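Local coordinates for transferrin binding protein B (Actinobacillus suis, PDB 3PQU), which probably binds host transferrin at the outer membrane as a surface lipoprotein, taking part in iron acquisition by this porcine pathogen, at residues A[264-269]-A[277-282]. Sequence-based numbering, arbitrary orientation.
Sequences YSIEAD and GKAKAE
Ser265 OG donates a hydrogen bond to Glu282 OE2 at 2.7 Å, reaching the oxygen from above the carboxylate plane, 48° out of it. Glu282 lies just past the end of its strand, and a bend at chi2 (-64°) folds its chain back so that the carboxylate arrives beside the serine. Ser265 is gripped through its backbone as well. Its N binds Lys280 O at 3.0 Å, while Lys280 N meets Ser265 O at 2.8 Å in an almost straight bond. Glu267 and Lys278 form the next hydrogen-bonded pair, Glu267 N to Lys278 O at 3.2 Å and Lys278 N to Glu267 O at 3.0 Å, giving an antiparallel pairing that tightens at Ala268 and Gly277.

On the face bearing Ser265 and Glu267, the side chains of Glu267 and Lys278 run side by side in the same direction. Glu267 OE2 lies 3.9 Å from the aliphatic Lys278 CD, but the charged ends do not meet; Lys278 NZ is hydrogen-bonded to Asn293 OD1. Lys280 NZ is 4.9 Å from Glu267 OE2, where attraction is probably only long-range.

The other face is mainly apolar. With CG beside its own backbone N (chi1 -80°), the Tyr264 ring leans across the partner strand, its CD1 3.8 Å from Ala279 CB and CE1 close to Ala281 CB. Its hydroxyl is hydrogen-bonded to Thr290 O, and Phe311 meets the ring edge-to-face. Ile266 packs more loosely against Ala279.

These strands form a beta hairpin in the curled antiparallel sheet of a TbpB beta-barrel domain: strand 241-249 pairs with the other edge of 260-271, and strand 292-300 continues the sheet beyond 274-281.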
loop_
_atom_site.group_PDB
_atom_site.type_symbol
_atom_site.label_atom_id
_atom_site.label_comp_id
_atom_site.label_asym_id
_atom_site.label_seq_id
_atom_site.Cartn_x
_atom_site.Cartn_y
_atom_site.Cartn_z
ATOM N N TYR A 264 -22.576 7.864 -8.390
ATOM C CA TYR A 264 -21.723 6.861 -9.050
ATOM C C TYR A 264 -21.998 5.438 -8.588
ATOM O O TYR A 264 -22.359 5.211 -7.424
ATOM C CB TYR A 264 -20.251 7.153 -8.764
ATOM C CG TYR A 264 -19.619 8.231 -9.594
ATOM C CD1 TYR A 264 -19.228 7.987 -10.916
ATOM C CD2 TYR A 264 -19.377 9.493 -9.052
ATOM C CE1 TYR A 264 -18.646 8.993 -11.678
ATOM C CE2 TYR A 264 -18.798 10.479 -9.784
ATOM C CZ TYR A 264 -18.423 10.233 -11.098
ATOM O OH TYR A 264 -17.828 11.238 -11.811
ATOM N N SER A 265 -21.818 4.492 -9.507
ATOM C CA SER A 265 -21.708 3.064 -9.183
ATOM C C SER A 265 -20.263 2.656 -9.421
ATOM O O SER A 265 -19.620 3.127 -10.353
ATOM C CB SER A 265 -22.604 2.168 -10.090
ATOM O OG SER A 265 -23.985 2.421 -9.900
ATOM N N ILE A 266 -19.760 1.722 -8.636
ATOM C CA ILE A 266 -18.359 1.362 -8.783
ATOM C C ILE A 266 -18.213 -0.140 -8.980
ATOM O O ILE A 266 -18.959 -0.924 -8.394
ATOM C CB ILE A 266 -17.569 1.827 -7.537
ATOM C CG1 ILE A 266 -17.414 3.352 -7.564
ATOM C CG2 ILE A 266 -16.235 1.119 -7.451
ATOM C CD1 ILE A 266 -16.693 3.906 -6.374
ATOM N N GLU A 267 -17.281 -0.550 -9.838
ATOM C CA GLU A 267 -16.968 -1.964 -9.940
ATOM C C GLU A 267 -15.460 -2.104 -10.016
ATOM O O GLU A 267 -14.778 -1.246 -10.593
ATOM C CB GLU A 267 -17.679 -2.633 -11.140
ATOM C CG GLU A 267 -17.295 -2.072 -12.500
ATOM C CD GLU A 267 -17.969 -2.812 -13.650
ATOM O OE1 GLU A 267 -19.013 -3.459 -13.411
ATOM O OE2 GLU A 267 -17.456 -2.744 -14.790
ATOM N N ALA A 268 -14.926 -3.163 -9.409
ATOM C CA ALA A 268 -13.478 -3.349 -9.411
ATOM C C ALA A 268 -13.092 -4.802 -9.164
ATOM O O ALA A 268 -13.868 -5.573 -8.604
ATOM C CB ALA A 268 -12.801 -2.404 -8.380
ATOM N N ASP A 269 -11.905 -5.166 -9.628
ATOM C CA ASP A 269 -11.350 -6.494 -9.404
ATOM C C ASP A 269 -10.141 -6.392 -8.479
ATOM O O ASP A 269 -9.346 -5.451 -8.577
ATOM C CB ASP A 269 -10.910 -7.140 -10.727
ATOM C CG ASP A 269 -12.073 -7.368 -11.686
ATOM O OD1 ASP A 269 -13.116 -7.895 -11.251
ATOM O OD2 ASP A 269 -11.938 -7.015 -12.877
ATOM N N GLY A 277 -10.612 -0.721 -11.221
ATOM C CA GLY A 277 -11.862 -0.765 -11.967
ATOM C C GLY A 277 -12.327 0.561 -12.544
ATOM O O GLY A 277 -11.538 1.364 -13.061
ATOM N N LYS A 278 -13.625 0.795 -12.433
ATOM C CA LYS A 278 -14.268 1.913 -13.107
ATOM C C LYS A 278 -15.281 2.549 -12.190
ATOM O O LYS A 278 -15.812 1.891 -11.298
ATOM C CB LYS A 278 -15.035 1.395 -14.331
ATOM C CG LYS A 278 -14.216 0.526 -15.295
ATOM C CD LYS A 278 -15.134 -0.021 -16.389
ATOM C CE LYS A 278 -14.362 -0.893 -17.374
ATOM N NZ LYS A 278 -13.228 -0.148 -17.970
ATOM N N ALA A 279 -15.586 3.818 -12.450
ATOM C CA ALA A 279 -16.692 4.492 -11.791
ATOM C C ALA A 279 -17.685 4.852 -12.882
ATOM O O ALA A 279 -17.313 5.482 -13.862
ATOM C CB ALA A 279 -16.199 5.749 -11.079
ATOM N N LYS A 280 -18.944 4.479 -12.697
ATOM C CA LYS A 280 -19.973 4.763 -13.685
ATOM C C LYS A 280 -20.889 5.886 -13.206
ATOM O O LYS A 280 -21.547 5.757 -12.178
ATOM C CB LYS A 280 -20.805 3.498 -13.954
ATOM C CG LYS A 280 -20.748 3.004 -15.392
ATOM C CD LYS A 280 -19.394 2.377 -15.710
ATOM C CE LYS A 280 -19.283 1.965 -17.174
ATOM N NZ LYS A 280 -17.956 1.355 -17.463
ATOM N N ALA A 281 -20.936 6.976 -13.961
ATOM C CA ALA A 281 -21.799 8.098 -13.630
ATOM C C ALA A 281 -23.246 7.673 -13.662
ATOM O O ALA A 281 -23.705 7.082 -14.650
ATOM C CB ALA A 281 -21.572 9.249 -14.606
ATOM N N GLU A 282 -23.984 8.005 -12.612
ATOM C CA GLU A 282 -25.377 7.577 -12.538
ATOM C C GLU A 282 -26.384 8.601 -13.041
ATOM O O GLU A 282 -27.554 8.295 -13.174
ATOM C CB GLU A 282 -25.727 7.124 -11.121
ATOM C CG GLU A 282 -25.149 5.766 -10.786
ATOM C CD GLU A 282 -25.730 4.680 -11.671
ATOM O OE1 GLU A 282 -26.906 4.811 -12.065
ATOM O OE2 GLU A 282 -25.008 3.709 -11.983
#